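Surface protein SPB1 (Streptococcus agalactiae, PDB 4UZG) forms the backbone subunit of the group B streptococcus type 2b pilus, probably as the repeating unit that sortases link into the pilus shaft. Local coordinates at residues A135-A140 with R167-I171; Q197-N202 with G210-T216; K232-L238 with S253-G259. All coordinates share one frame; numbering follows the deposited sequence.

Overall arrangement
Following the chain from the N terminus, interaction 1 comes first: it brings the loop after strand 121-131 back onto the start of strand 169-177, closing a loop of 26 residues that includes strands 146-153 and 162-165. Interaction 2 then closes a short excursion of seven residues between 197-202 and 210-216, and interaction 3 pairs 232-238 with 253-259 across 14 intervening residues. The three follow in series, with no nesting or crossing. Interactions 1 and 3 touch where Leu258 packs on Gly169, Gln170 and Ile171, joining the sheet of strand 169-177 to the four-stranded sheet of 234-240 and 254-258. Interaction 2 stands apart, its nearest atoms about 7 Å from either of the others.

Interaction 1: residues A135-A140 with R167-I171; sequences AKPGSA and RDGQI
Ala135 meets Asp168 at the start of the contact, its CB facing the carboxylate and its carbonyl joined to it by a water that donates to both Ala135 O and Asp168 OD2. At Lys136 the backbone does the work: a second water lies within bonding distance of Lys136 O and Gly138 O and accepts from Asp168 N. Pro137 meets the OD1 end of the Asp168 carboxylate, with CA 3.1 Å from OD1 and close to the carboxylate plane, while its CG sits 3.8 Å from Gln170 NE2, an amide nitrogen that is bonded to Thr229. Asp168 CG stands between its own N and carbonyl carbon (chi1 69°), which turns OD1 to this proline. Gly138 supplies the direct backbone link, N to Asp168 O at 2.9 Å and almost straight (173° at the hydrogen). Ser139 sends OG to Asp269, and its carbonyl O lies over a face of the Arg167 guanidinium. Ala140 O receives NH1 of Arg167 at 2.7 Å, in the guanidinium plane, and a weak second bond from NH2. The same NH1 reaches Gly138 O at 3.0 Å, from a more tilted position, so two carbonyls fix the rotation of the group. The bend at chi2 (-88°) swings the arginine chain across to them. The arrangement is a loop-to-strand junction, with an arginine bridging the carbonyls of Gly138 and Ala140 where strand 169-177, part of the prealbumin-like region, begins.

Interaction 2: residues Q197-N202 with G210-T216; sequences QFLNFN and GTEANAT
Phe198 and Gly210 form an antiparallel hydrogen-bonded pair, Phe198 N to Gly210 O at 2.9 Å and Gly210 N to Phe198 O at 3.0 Å, after which the second segment passes through a type I turn from Glu212 to Ala215 and returns to give Thr216 N to Leu199 O at 2.9 Å. Waters add to this backbone frame: one donates to Phe198 O and Thr211 O, another to Leu199 O and Thr216 O. Glu212 lies across one face of the Phe198 ring, its CB 3.7 Å from the ring centroid and 14° off the normal, a CH-pi contact. The extended glutamate chain carries its carboxylate onward over the ring, the two planes only 10° apart; OE2 is salt-bridged to Lys241. Ala215 CB meets Phe198 CB beside this stack. Farther along, Asn200 uses both ends of its amide: ND2 donates to Asn214 O at 2.7 Å, while OD1 accepts from Asn202 N in an Asx turn. Thr216 OG1 accepts a nearly straight bond from Phe201 N (2.8 Å), its position beside the threonine's own N (chi1 -59°) bringing it to that amide. Phe198 and Ala215 rest on Val190 of strand 188-192, Leu199 packs on Leu191 of that strand and on Trp209 of strand 208-210, and Leu199 and Phe201 both reach Tyr218 of strand 218-219.

Interaction 3: residues K232-L238 with S253-G259; sequences KEGTYYL and SQKVILG. With EDO (1,2-ethanediol), chain B.
Six backbone hydrogen bonds pair Gly234 with Leu258, Tyr236 with Val256 and Leu238 with Gln254, each residue giving its N-H to its partner's carbonyl and receiving one in return. Val256 N lies 2.8 Å from Tyr236 O. Gln254 N lies 3.0 Å from Leu238 O. The bond from Leu258 N to Gly234 O is almost straight at 178°. The antiparallel strand axes, 147° apart, keep this register over five residue pairs. Between the bonded pairs, Thr235, in a non-hydrogen-bonded pair with Ile257, points its N and O away from strand 254-258: N donates to O1 of an ethanediol, probably from the crystallisation liquor, at 2.8 Å, and O accepts from O2 of the same molecule. That O2 lies over a face of the Tyr236 ring, toward the rim, while the phenol OH donates to Lys232 O at 2.6 Å. Tyr237 is backbone-bonded to Lys192 of strand 188-192. On the face of Leu238, Val256 CG2 lies 3.6 Å from Leu238 CD1, and Leu258 CD2 approaches Tyr236 CE2. On the other, Lys255 CG stands anti to its own N (chi1 -175°), which lays the chain alongside the Tyr237 ring, and meets Thr235 CG2 at 3.6 Å. Several polar ends find partners outside the pair: Lys232 NZ at Thr10 O and Gln8 OE1, Glu233 OE1 at Thr10 OG1, Gln254 NE2 at Thr276 O. The chemistry implies a hairpin-like pair held by its backbone, with apolar packing on the buried face, and with ethanediol, also bonded to Ala194 N, taking up Thr235 N and O.

Interaction 1: residues A135-A140 with R167-I171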
# COMPACT_ATOMS: atom_id res chain seq x y z
N ALA A 135 2.60 8.39 -1.35
CA ALA A 135 3.11 7.17 -1.95
C ALA A 135 3.39 7.38 -3.43
O ALA A 135 2.65 8.09 -4.13
CB ALA A 135 2.09 6.07 -1.78
N LYS A 136 4.46 6.78 -3.91
CA LYS A 136 4.79 6.86 -5.32
C LYS A 136 4.20 5.67 -6.05
O LYS A 136 4.25 4.55 -5.55
CB LYS A 136 6.31 6.84 -5.49
CG LYS A 136 7.02 7.91 -4.73
CD LYS A 136 6.77 9.26 -5.29
CE LYS A 136 7.81 10.25 -4.77
NZ LYS A 136 7.43 11.66 -5.03
N PRO A 137 3.72 5.88 -7.29
CA PRO A 137 3.12 4.79 -8.06
C PRO A 137 4.16 3.99 -8.82
O PRO A 137 5.28 4.42 -9.07
CB PRO A 137 2.17 5.54 -9.02
CG PRO A 137 2.91 6.82 -9.29
CD PRO A 137 3.51 7.19 -7.96
N GLY A 138 3.74 2.80 -9.23
CA GLY A 138 4.53 1.98 -10.13
C GLY A 138 5.28 0.84 -9.47
O GLY A 138 5.16 0.59 -8.26
N SER A 139 6.08 0.17 -10.29
CA SER A 139 6.69 -1.12 -9.97
C SER A 139 8.20 -1.06 -9.71
O SER A 139 8.82 -2.09 -9.49
CB SER A 139 6.41 -2.09 -11.13
OG SER A 139 5.01 -2.22 -11.35
N ALA A 140 8.78 0.13 -9.76
CA ALA A 140 10.23 0.29 -9.63
C ALA A 140 10.68 0.21 -8.18
O ALA A 140 9.89 -0.02 -7.27
CB ALA A 140 10.65 1.62 -10.23
N ARG A 167 2.42 -0.78 -2.98
CA ARG A 167 2.34 -0.36 -4.38
C ARG A 167 0.98 0.19 -4.74
O ARG A 167 -0.05 -0.29 -4.24
CB ARG A 167 2.61 -1.56 -5.30
CG ARG A 167 3.87 -2.32 -5.09
CD ARG A 167 4.97 -1.75 -5.84
NE ARG A 167 6.26 -2.40 -5.63
CZ ARG A 167 7.37 -1.83 -6.02
NH1 ARG A 167 7.33 -0.66 -6.62
NH2 ARG A 167 8.52 -2.40 -5.78
N ASP A 168 0.97 1.17 -5.64
CA ASP A 168 -0.25 1.66 -6.25
C ASP A 168 0.03 2.05 -7.70
O ASP A 168 1.17 1.98 -8.16
CB ASP A 168 -0.92 2.76 -5.42
CG ASP A 168 -0.18 4.07 -5.35
OD1 ASP A 168 0.72 4.36 -6.14
OD2 ASP A 168 -0.59 4.88 -4.45
N GLY A 169 -1.03 2.40 -8.42
CA GLY A 169 -0.96 2.70 -9.83
C GLY A 169 -1.40 4.10 -10.19
O GLY A 169 -1.95 4.85 -9.37
N GLN A 170 -1.13 4.45 -11.44
CA GLN A 170 -1.44 5.77 -11.96
C GLN A 170 -1.98 5.67 -13.38
O GLN A 170 -1.44 4.89 -14.19
CB GLN A 170 -0.17 6.61 -11.97
CG GLN A 170 -0.31 8.01 -12.57
CD GLN A 170 0.99 8.71 -12.50
OE1 GLN A 170 1.83 8.58 -13.41
NE2 GLN A 170 1.21 9.42 -11.42
N ILE A 171 -3.01 6.46 -13.66
CA ILE A 171 -3.57 6.57 -15.00
C ILE A 171 -3.32 8.00 -15.49
O ILE A 171 -3.77 8.97 -14.87
CB ILE A 171 -5.08 6.29 -15.01
CG1 ILE A 171 -5.38 4.88 -14.47
CG2 ILE A 171 -5.65 6.47 -16.41
CD1 ILE A 171 -6.87 4.57 -14.29
O HOH W 1 0.06 7.37 -4.81
O HOH W 2 3.78 1.87 -6.09

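Interaction 2: residues Q197-N202 with G210-T216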
# COMPACT_ATOMS: atom_id res chain seq x y z
N GLN A 197 -19.40 2.28 -9.72
CA GLN A 197 -19.20 3.44 -8.87
C GLN A 197 -18.21 4.41 -9.47
O GLN A 197 -17.43 4.06 -10.36
CB GLN A 197 -18.70 3.01 -7.49
CG GLN A 197 -19.66 2.09 -6.75
CD GLN A 197 -18.96 1.24 -5.74
OE1 GLN A 197 -18.00 0.53 -6.05
NE2 GLN A 197 -19.40 1.33 -4.50
N PHE A 198 -18.24 5.63 -8.95
CA PHE A 198 -17.48 6.75 -9.48
C PHE A 198 -16.51 7.28 -8.44
O PHE A 198 -16.81 7.38 -7.25
CB PHE A 198 -18.40 7.88 -9.94
CG PHE A 198 -19.29 7.45 -11.06
CD1 PHE A 198 -20.44 6.70 -10.81
CD2 PHE A 198 -18.95 7.71 -12.38
CE1 PHE A 198 -21.24 6.24 -11.85
CE2 PHE A 198 -19.76 7.26 -13.44
CZ PHE A 198 -20.90 6.53 -13.16
N LEU A 199 -15.31 7.64 -8.90
CA LEU A 199 -14.24 8.10 -8.03
C LEU A 199 -14.51 9.46 -7.43
O LEU A 199 -14.73 10.45 -8.17
CB LEU A 199 -12.94 8.17 -8.83
CG LEU A 199 -11.73 8.78 -8.13
CD1 LEU A 199 -11.32 7.93 -6.93
CD2 LEU A 199 -10.58 8.94 -9.12
N ASN A 200 -14.45 9.54 -6.11
CA ASN A 200 -14.36 10.79 -5.38
C ASN A 200 -12.99 10.79 -4.71
O ASN A 200 -12.72 9.95 -3.84
CB ASN A 200 -15.46 10.94 -4.34
CG ASN A 200 -15.29 12.22 -3.53
OD1 ASN A 200 -14.24 12.52 -2.99
ND2 ASN A 200 -16.30 13.05 -3.54
N PHE A 201 -12.14 11.70 -5.13
CA PHE A 201 -10.78 11.81 -4.63
C PHE A 201 -10.59 13.20 -4.01
O PHE A 201 -9.48 13.76 -3.96
CB PHE A 201 -9.75 11.54 -5.73
CG PHE A 201 -8.44 10.88 -5.29
CD1 PHE A 201 -8.03 10.82 -3.96
CD2 PHE A 201 -7.61 10.35 -6.26
CE1 PHE A 201 -6.81 10.25 -3.64
CE2 PHE A 201 -6.39 9.77 -5.94
CZ PHE A 201 -6.00 9.72 -4.62
N ASN A 202 -11.68 13.76 -3.48
CA ASN A 202 -11.59 15.09 -2.89
C ASN A 202 -10.78 15.13 -1.60
O ASN A 202 -10.13 16.13 -1.30
CB ASN A 202 -12.97 15.67 -2.70
CG ASN A 202 -13.67 15.92 -4.03
OD1 ASN A 202 -13.06 15.92 -5.13
ND2 ASN A 202 -14.96 16.11 -3.95
N GLY A 210 -18.41 5.96 -5.17
CA GLY A 210 -19.79 6.22 -4.85
C GLY A 210 -20.59 6.75 -6.01
O GLY A 210 -20.41 6.30 -7.15
N THR A 211 -21.51 7.65 -5.74
CA THR A 211 -22.43 8.12 -6.77
C THR A 211 -21.71 8.99 -7.80
O THR A 211 -20.67 9.60 -7.55
CB THR A 211 -23.57 8.94 -6.18
OG1 THR A 211 -23.02 10.17 -5.69
CG2 THR A 211 -24.34 8.19 -5.09
N GLU A 212 -22.31 9.06 -8.99
CA GLU A 212 -21.79 9.93 -10.02
C GLU A 212 -21.86 11.40 -9.58
O GLU A 212 -20.98 12.18 -9.86
CB GLU A 212 -22.54 9.69 -11.33
CG GLU A 212 -21.92 10.45 -12.49
CD GLU A 212 -22.51 10.11 -13.83
OE1 GLU A 212 -23.45 9.28 -13.90
OE2 GLU A 212 -22.04 10.69 -14.83
N ALA A 213 -22.93 11.77 -8.88
CA ALA A 213 -23.09 13.15 -8.48
C ALA A 213 -21.97 13.58 -7.53
O ALA A 213 -21.60 14.77 -7.48
CB ALA A 213 -24.47 13.36 -7.85
N ASN A 214 -21.43 12.63 -6.77
CA ASN A 214 -20.35 12.91 -5.84
C ASN A 214 -18.94 12.75 -6.41
O ASN A 214 -17.97 12.93 -5.72
CB ASN A 214 -20.51 12.01 -4.63
CG ASN A 214 -21.72 12.39 -3.73
OD1 ASN A 214 -22.21 13.54 -3.78
ND2 ASN A 214 -22.21 11.43 -2.94
N ALA A 215 -18.84 12.45 -7.69
CA ALA A 215 -17.56 12.18 -8.31
C ALA A 215 -16.70 13.43 -8.46
O ALA A 215 -17.19 14.53 -8.67
CB ALA A 215 -17.75 11.56 -9.67
N THR A 216 -15.39 13.23 -8.42
CA THR A 216 -14.44 14.26 -8.74
C THR A 216 -14.35 14.45 -10.25
O THR A 216 -14.13 13.51 -10.99
CB THR A 216 -13.05 13.88 -8.21
OG1 THR A 216 -13.12 13.71 -6.79
CG2 THR A 216 -12.01 14.92 -8.58
O HOH W 3 -18.39 9.32 -5.90
O HOH W 4 -14.11 10.74 -10.96

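Interaction 3: residues K232-L238 with S253-G259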
# COMPACT_ATOMS: atom_id res chain seq x y z
N LYS A 232 -5.59 1.22 -6.99
CA LYS A 232 -5.40 -0.21 -6.97
C LYS A 232 -5.47 -0.76 -8.39
O LYS A 232 -6.17 -0.22 -9.26
CB LYS A 232 -6.53 -0.81 -6.09
CG LYS A 232 -6.35 -2.28 -5.74
CD LYS A 232 -7.46 -2.73 -4.80
CE LYS A 232 -7.34 -4.17 -4.34
NZ LYS A 232 -6.21 -4.35 -3.37
N GLU A 233 -4.80 -1.87 -8.65
CA GLU A 233 -4.96 -2.57 -9.92
C GLU A 233 -6.43 -2.88 -10.16
O GLU A 233 -7.20 -3.09 -9.22
CB GLU A 233 -4.15 -3.86 -9.92
CG GLU A 233 -4.72 -4.90 -9.01
CD GLU A 233 -3.71 -5.97 -8.67
OE1 GLU A 233 -2.99 -5.79 -7.67
OE2 GLU A 233 -3.65 -6.97 -9.40
N GLY A 234 -6.80 -2.97 -11.43
CA GLY A 234 -8.16 -3.32 -11.80
C GLY A 234 -8.52 -2.72 -13.14
O GLY A 234 -7.69 -2.22 -13.88
N THR A 235 -9.81 -2.81 -13.42
CA THR A 235 -10.37 -2.32 -14.68
C THR A 235 -11.21 -1.08 -14.39
O THR A 235 -12.12 -1.14 -13.57
CB THR A 235 -11.24 -3.39 -15.36
OG1 THR A 235 -10.47 -4.57 -15.55
CG2 THR A 235 -11.75 -2.89 -16.71
N TYR A 236 -10.91 0.02 -15.05
CA TYR A 236 -11.58 1.28 -14.85
C TYR A 236 -12.14 1.77 -16.17
O TYR A 236 -11.78 1.27 -17.24
CB TYR A 236 -10.59 2.30 -14.25
CG TYR A 236 -10.05 1.87 -12.91
CD1 TYR A 236 -10.75 2.15 -11.75
CD2 TYR A 236 -8.87 1.14 -12.79
CE1 TYR A 236 -10.29 1.73 -10.50
CE2 TYR A 236 -8.41 0.72 -11.57
CZ TYR A 236 -9.10 1.02 -10.41
OH TYR A 236 -8.67 0.62 -9.15
N TYR A 237 -13.01 2.78 -16.09
CA TYR A 237 -13.68 3.30 -17.28
C TYR A 237 -13.66 4.81 -17.25
O TYR A 237 -14.09 5.44 -16.27
CB TYR A 237 -15.12 2.78 -17.34
CG TYR A 237 -15.17 1.27 -17.50
CD1 TYR A 237 -15.16 0.43 -16.40
CD2 TYR A 237 -15.16 0.70 -18.77
CE1 TYR A 237 -15.15 -0.95 -16.54
CE2 TYR A 237 -15.14 -0.70 -18.92
CZ TYR A 237 -15.15 -1.51 -17.80
OH TYR A 237 -15.12 -2.88 -17.97
N LEU A 238 -13.18 5.39 -18.34
CA LEU A 238 -13.10 6.84 -18.48
C LEU A 238 -14.42 7.34 -19.06
O LEU A 238 -14.77 6.96 -20.17
CB LEU A 238 -11.97 7.22 -19.42
CG LEU A 238 -10.59 6.63 -19.09
CD1 LEU A 238 -9.56 7.01 -20.14
CD2 LEU A 238 -10.11 7.00 -17.73
N SER A 253 -17.96 4.91 -22.61
CA SER A 253 -16.78 5.05 -21.83
C SER A 253 -15.63 4.30 -22.48
O SER A 253 -15.83 3.51 -23.41
CB SER A 253 -17.03 4.55 -20.41
OG SER A 253 -17.22 3.15 -20.40
N GLN A 254 -14.43 4.56 -22.00
CA GLN A 254 -13.24 3.87 -22.48
C GLN A 254 -12.63 3.05 -21.35
O GLN A 254 -12.26 3.58 -20.31
CB GLN A 254 -12.22 4.85 -23.03
CG GLN A 254 -11.01 4.16 -23.60
CD GLN A 254 -10.16 5.09 -24.44
OE1 GLN A 254 -10.68 5.92 -25.17
NE2 GLN A 254 -8.84 4.99 -24.30
N LYS A 255 -12.48 1.75 -21.58
CA LYS A 255 -11.87 0.85 -20.61
C LYS A 255 -10.37 1.09 -20.50
O LYS A 255 -9.69 1.24 -21.51
CB LYS A 255 -12.13 -0.58 -21.04
CG LYS A 255 -11.64 -1.61 -20.03
CD LYS A 255 -12.10 -3.02 -20.35
CE LYS A 255 -11.50 -3.56 -21.60
NZ LYS A 255 -12.06 -4.94 -21.80
N VAL A 256 -9.86 1.09 -19.27
CA VAL A 256 -8.43 1.22 -18.99
C VAL A 256 -8.08 0.21 -17.90
O VAL A 256 -8.63 0.26 -16.80
CB VAL A 256 -8.09 2.62 -18.48
CG1 VAL A 256 -6.59 2.71 -18.19
CG2 VAL A 256 -8.53 3.69 -19.41
N ILE A 257 -7.15 -0.69 -18.20
CA ILE A 257 -6.68 -1.66 -17.23
C ILE A 257 -5.38 -1.17 -16.59
O ILE A 257 -4.44 -0.74 -17.25
CB ILE A 257 -6.49 -3.03 -17.89
CG1 ILE A 257 -7.86 -3.57 -18.32
CG2 ILE A 257 -5.80 -4.00 -16.92
CD1 ILE A 257 -7.81 -4.80 -19.14
N LEU A 258 -5.35 -1.30 -15.27
CA LEU A 258 -4.22 -0.98 -14.48
C LEU A 258 -3.76 -2.31 -13.85
O LEU A 258 -4.55 -3.05 -13.26
CB LEU A 258 -4.73 0.03 -13.47
CG LEU A 258 -3.72 0.78 -12.65
CD1 LEU A 258 -2.61 1.49 -13.45
CD2 LEU A 258 -4.45 1.78 -11.77
N GLY A 259 -2.48 -2.62 -13.99
CA GLY A 259 -1.95 -3.90 -13.53
C GLY A 259 -1.96 -4.96 -14.61
O GLY A 259 -1.85 -4.65 -15.79
C1 EDO B . -11.78 -3.34 -10.12
O1 EDO B . -11.46 -3.84 -11.40
C2 EDO B . -11.55 -1.85 -10.08
O2 EDO B . -12.46 -1.16 -10.92